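Local structure of phosphoribosyltransferase (1WD5) at residues 88-91 / 92-96; 96-99 / 100-103. The protein is a predicted phosphoribosyltransferase, probably acting in glycosyl transfer, whose own reaction and substrate have not been established. All coordinates share one frame; numbering follows the deposited sequence.

Contact 1: residues 88-91 / 92-96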
loop_
_atom_site.group_PDB
_atom_site.type_symbol
_atom_site.label_atom_id
_atom_site.label_comp_id
_atom_site.label_asym_id
_atom_site.label_seq_id
_atom_site.Cartn_x
_atom_site.Cartn_y
_atom_site.Cartn_z
ATOM N N GLN A 88 22.815 -10.907 -9.625
ATOM C CA GLN A 88 22.637 -10.650 -8.204
ATOM C C GLN A 88 23.280 -9.350 -7.721
ATOM O O GLN A 88 22.692 -8.633 -6.914
ATOM C CB GLN A 88 23.181 -11.827 -7.389
ATOM C CG GLN A 88 22.862 -11.773 -5.896
ATOM C CD GLN A 88 21.378 -11.915 -5.603
ATOM O OE1 GLN A 88 20.690 -12.735 -6.213
ATOM N NE2 GLN A 88 20.881 -11.128 -4.656
ATOM N N SER A 89 24.477 -9.037 -8.206
ATOM C CA SER A 89 25.153 -7.817 -7.769
ATOM C C SER A 89 24.345 -6.561 -8.102
ATOM O O SER A 89 24.306 -5.622 -7.306
ATOM C CB SER A 89 26.555 -7.724 -8.383
ATOM O OG SER A 89 26.498 -7.317 -9.735
ATOM N N TYR A 90 23.704 -6.531 -9.268
ATOM C CA TYR A 90 22.887 -5.372 -9.627
ATOM C C TYR A 90 21.738 -5.272 -8.630
ATOM O O TYR A 90 21.469 -4.207 -8.070
ATOM C CB TYR A 90 22.291 -5.505 -11.029
ATOM C CG TYR A 90 21.173 -4.512 -11.274
ATOM C CD1 TYR A 90 21.443 -3.198 -11.663
ATOM C CD2 TYR A 90 19.845 -4.864 -11.028
ATOM C CE1 TYR A 90 20.415 -2.259 -11.793
ATOM C CE2 TYR A 90 18.816 -3.941 -11.150
ATOM C CZ TYR A 90 19.102 -2.643 -11.531
ATOM O OH TYR A 90 18.073 -1.740 -11.641
ATOM N N LEU A 91 21.056 -6.394 -8.426
ATOM C CA LEU A 91 19.933 -6.443 -7.502
ATOM C C LEU A 91 20.337 -5.912 -6.127
ATOM O O LEU A 91 19.560 -5.219 -5.470
ATOM C CB LEU A 91 19.414 -7.880 -7.384
ATOM C CG LEU A 91 18.768 -8.472 -8.644
ATOM C CD1 LEU A 91 18.399 -9.916 -8.384
ATOM C CD2 LEU A 91 17.525 -7.672 -9.033
ATOM N N GLU A 92 21.554 -6.233 -5.696
ATOM C CA GLU A 92 22.040 -5.770 -4.401
ATOM C C GLU A 92 22.300 -4.260 -4.419
ATOM O O GLU A 92 22.058 -3.577 -3.424
ATOM C CB GLU A 92 23.326 -6.504 -4.009
ATOM C CG GLU A 92 23.165 -7.987 -3.705
ATOM C CD GLU A 92 22.151 -8.267 -2.609
ATOM O OE1 GLU A 92 22.051 -7.459 -1.661
ATOM O OE2 GLU A 92 21.460 -9.307 -2.690
ATOM N N ARG A 93 22.797 -3.745 -5.543
ATOM C CA ARG A 93 23.066 -2.314 -5.663
ATOM C C ARG A 93 21.751 -1.542 -5.674
ATOM O O ARG A 93 21.604 -0.541 -4.974
ATOM C CB ARG A 93 23.849 -1.995 -6.947
ATOM C CG ARG A 93 25.291 -2.525 -6.982
ATOM C CD ARG A 93 26.116 -1.822 -8.066
ATOM N NE ARG A 93 25.610 -2.066 -9.416
ATOM C CZ ARG A 93 25.882 -3.154 -10.133
ATOM N NH1 ARG A 93 26.664 -4.102 -9.634
ATOM N NH2 ARG A 93 25.357 -3.301 -11.342
ATOM N N GLU A 94 20.799 -2.007 -6.475
ATOM C CA GLU A 94 19.499 -1.352 -6.566
ATOM C C GLU A 94 18.787 -1.390 -5.213
ATOM O O GLU A 94 18.197 -0.398 -4.789
ATOM C CB GLU A 94 18.637 -2.028 -7.635
ATOM C CG GLU A 94 17.162 -1.592 -7.646
ATOM C CD GLU A 94 16.925 -0.213 -8.258
ATOM O OE1 GLU A 94 17.911 0.511 -8.527
ATOM O OE2 GLU A 94 15.739 0.142 -8.463
ATOM N N ALA A 95 18.848 -2.533 -4.535
ATOM C CA ALA A 95 18.206 -2.669 -3.233
ATOM C C ALA A 95 18.752 -1.638 -2.246
ATOM O O ALA A 95 17.992 -1.041 -1.488
ATOM C CB ALA A 95 18.418 -4.074 -2.686
ATOM N N ALA A 96 20.067 -1.436 -2.258
ATOM C CA ALA A 96 20.703 -0.471 -1.359
ATOM C C ALA A 96 20.215 0.951 -1.630
ATOM O O ALA A 96 19.984 1.720 -0.698
ATOM C CB ALA A 96 22.223 -0.537 -1.498
HETATM O O HOH W 1 26.818 -5.849 -11.853
#
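Q88 and E92 meet one helical turn apart, amide to carboxylate. NE2 of Q88 donates to OE2 of E92 at 2.7 Å. The oxygen lies in the plane of the Q88 amide and accepts through its anti lone pair. The two flat groups are turned 32° apart, and the N-H points somewhat off line from the oxygen. Both chains are bent at chi2, which curls their ends toward each other. Replacing Q88 with an alanine would remove the amide, and OE2 of E92 would probably lose this donor, its carboxylate left freer to turn.

S89 and R93 are joined through water. The water lies 2.6 Å from S89 OG and accepts from R93 NH1 at 2.8 Å, at the edge of the guanidinium and in its plane. The R93 chain folds back at chi3, so that one guanidinium face lies over Y90 CA. The Y90 ring stands nearly upright to this group, the planes 80° apart. NH2 of R93 comes to the ring edge, 3.9 Å from Y90 CD1.

Y90 also runs side by side with E94, pointing the same way, with ring and carboxylate planes nearly parallel, 12° apart. CB of E94 is 4.0 Å from Y90 CZ. Their polar ends turn to other partners: Y90 OH binds the carbonyl of G58, and E94 pairs with R97, Q98 and the amide of G58. The backbone is held by the i to i+4 bonds of an alpha-helix, such as E94 N to Y90 O at 2.8 Å.

This is the N-terminal part of helix 88-112. L91 and A95 face the sheet, reaching strands 66-71 and 76-78. Q88 and L91 touch helix 82-85, while Y90 and E94 bond to strand 48-59.

Contact 2: residues 96-99 / 100-103; sequences ARQR and DVLR
With chi1 at -63°, the CG of D100 sits beside its own backbone N and the carboxylate swings back over the preceding turn. There OD2 comes 3.1 Å from A96 O. Both atoms are acceptors, so this is closeness without a bond. A water donates to A96 O and to D100 OD1, 2.8 Å from each, which probably eases the closeness of the two acceptors. A96 O also takes the backbone N-H of D100 and so has two donors. R103 starts out the other way, CG anti to its N (chi1 -173°), then bends at chi3 to bring its guanidinium back to D100. NH2 of R103 reaches OD1 of D100 in a salt bridge within 100-103; its modelled length of 2.4 Å is very short and doubtful.

This i to i+3 ion pair lies on the solvent side of an alpha-helix in the phosphoribosyltransferase domain. The backbone bonds are uneven here. V101 N to R97 O is weak at 3.4 Å, and L102 N divides between Q98 O and a weak bond to R99 O. CG2 of V101 lies 3.4 Å from R97 O. L102 is buried against L53 and R55 of strand 48-59. Q98 OE1 takes the NE of R55, and R99 NH2 reaches the carbonyl of G74.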
loop_
_atom_site.group_PDB
_atom_site.type_symbol
_atom_site.label_atom_id
_atom_site.label_comp_id
_atom_site.label_asym_id
_atom_site.label_seq_id
_atom_site.Cartn_x
_atom_site.Cartn_y
_atom_site.Cartn_z
ATOM N N ALA A 96 20.067 -1.436 -2.258
ATOM C CA ALA A 96 20.703 -0.471 -1.359
ATOM C C ALA A 96 20.215 0.951 -1.630
ATOM O O ALA A 96 19.984 1.720 -0.698
ATOM C CB ALA A 96 22.223 -0.537 -1.498
ATOM N N ARG A 97 20.065 1.308 -2.901
ATOM C CA ARG A 97 19.586 2.644 -3.242
ATOM C C ARG A 97 18.156 2.854 -2.752
ATOM O O ARG A 97 17.810 3.939 -2.290
ATOM C CB ARG A 97 19.649 2.876 -4.757
ATOM C CG ARG A 97 21.068 3.003 -5.307
ATOM C CD ARG A 97 21.070 3.577 -6.720
ATOM N NE ARG A 97 20.469 2.669 -7.691
ATOM C CZ ARG A 97 21.117 1.670 -8.279
ATOM N NH1 ARG A 97 22.396 1.449 -7.999
ATOM N NH2 ARG A 97 20.483 0.889 -9.146
ATOM N N GLN A 98 17.325 1.819 -2.853
ATOM C CA GLN A 98 15.941 1.928 -2.405
ATOM C C GLN A 98 15.849 1.980 -0.881
ATOM O O GLN A 98 14.955 2.623 -0.333
ATOM C CB GLN A 98 15.100 0.762 -2.941
ATOM C CG GLN A 98 15.013 0.692 -4.468
ATOM C CD GLN A 98 14.525 1.984 -5.106
ATOM O OE1 GLN A 98 13.709 2.707 -4.535
ATOM N NE2 GLN A 98 15.010 2.269 -6.305
ATOM N N ARG A 99 16.761 1.302 -0.188
ATOM C CA ARG A 99 16.741 1.335 1.273
ATOM C C ARG A 99 16.997 2.765 1.741
ATOM O O ARG A 99 16.391 3.226 2.707
ATOM C CB ARG A 99 17.806 0.411 1.871
ATOM C CG ARG A 99 17.578 -1.071 1.626
ATOM C CD ARG A 99 18.456 -1.915 2.547
ATOM N NE ARG A 99 18.249 -3.341 2.325
ATOM C CZ ARG A 99 18.937 -4.074 1.456
ATOM N NH1 ARG A 99 19.895 -3.521 0.725
ATOM N NH2 ARG A 99 18.651 -5.362 1.305
ATOM N N ASP A 100 17.887 3.469 1.046
ATOM C CA ASP A 100 18.208 4.850 1.402
ATOM C C ASP A 100 17.001 5.771 1.272
ATOM O O ASP A 100 16.814 6.673 2.080
ATOM C CB ASP A 100 19.328 5.402 0.519
ATOM C CG ASP A 100 20.629 4.650 0.683
ATOM O OD1 ASP A 100 20.945 4.231 1.818
ATOM O OD2 ASP A 100 21.347 4.491 -0.329
ATOM N N VAL A 101 16.193 5.545 0.241
ATOM C CA VAL A 101 15.005 6.364 -0.007
ATOM C C VAL A 101 13.946 6.171 1.069
ATOM O O VAL A 101 13.143 7.065 1.350
ATOM C CB VAL A 101 14.361 6.005 -1.367
ATOM C CG1 VAL A 101 13.088 6.813 -1.577
ATOM C CG2 VAL A 101 15.346 6.256 -2.492
ATOM N N LEU A 102 13.966 4.995 1.678
ATOM C CA LEU A 102 12.989 4.627 2.691
ATOM C C LEU A 102 13.398 4.865 4.148
ATOM O O LEU A 102 12.551 5.115 4.998
ATOM C CB LEU A 102 12.662 3.143 2.499
ATOM C CG LEU A 102 11.550 2.461 3.288
ATOM C CD1 LEU A 102 10.207 3.005 2.845
ATOM C CD2 LEU A 102 11.622 0.959 3.040
ATOM N N ARG A 103 14.697 4.807 4.423
ATOM C CA ARG A 103 15.204 4.919 5.787
ATOM C C ARG A 103 14.736 6.039 6.714
ATOM O O ARG A 103 14.157 5.763 7.764
ATOM C CB ARG A 103 16.739 4.883 5.776
ATOM C CG ARG A 103 17.355 4.829 7.174
ATOM C CD ARG A 103 18.809 4.367 7.131
ATOM N NE ARG A 103 19.547 5.051 6.074
ATOM C CZ ARG A 103 19.926 4.486 4.929
ATOM N NH1 ARG A 103 19.650 3.208 4.675
ATOM N NH2 ARG A 103 20.574 5.210 4.027
HETATM O O HOH W 2 21.459 1.502 1.699
#

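Overall arrangement
Contacts 1 and 2 are successive parts of helix 88-112. They share A96, and their centres lie 11 Å apart. Two side-chain bonds span the junction: R97 of contact 2 forms a salt bridge with E94 of contact 1, and Q98 donates to the same carboxylate. R97 NH2 also packs 4.1 Å from Y90 CE1. Contact 1 is the more peripheral, about 23 Å from the centre of the chain to its own centre, against about 17 Å for contact 2. Both reach strand 48-59, contact 1 through hydrogen bonds and contact 2 through side-chain packing and a hydrogen bond. Neither includes a bound ligand.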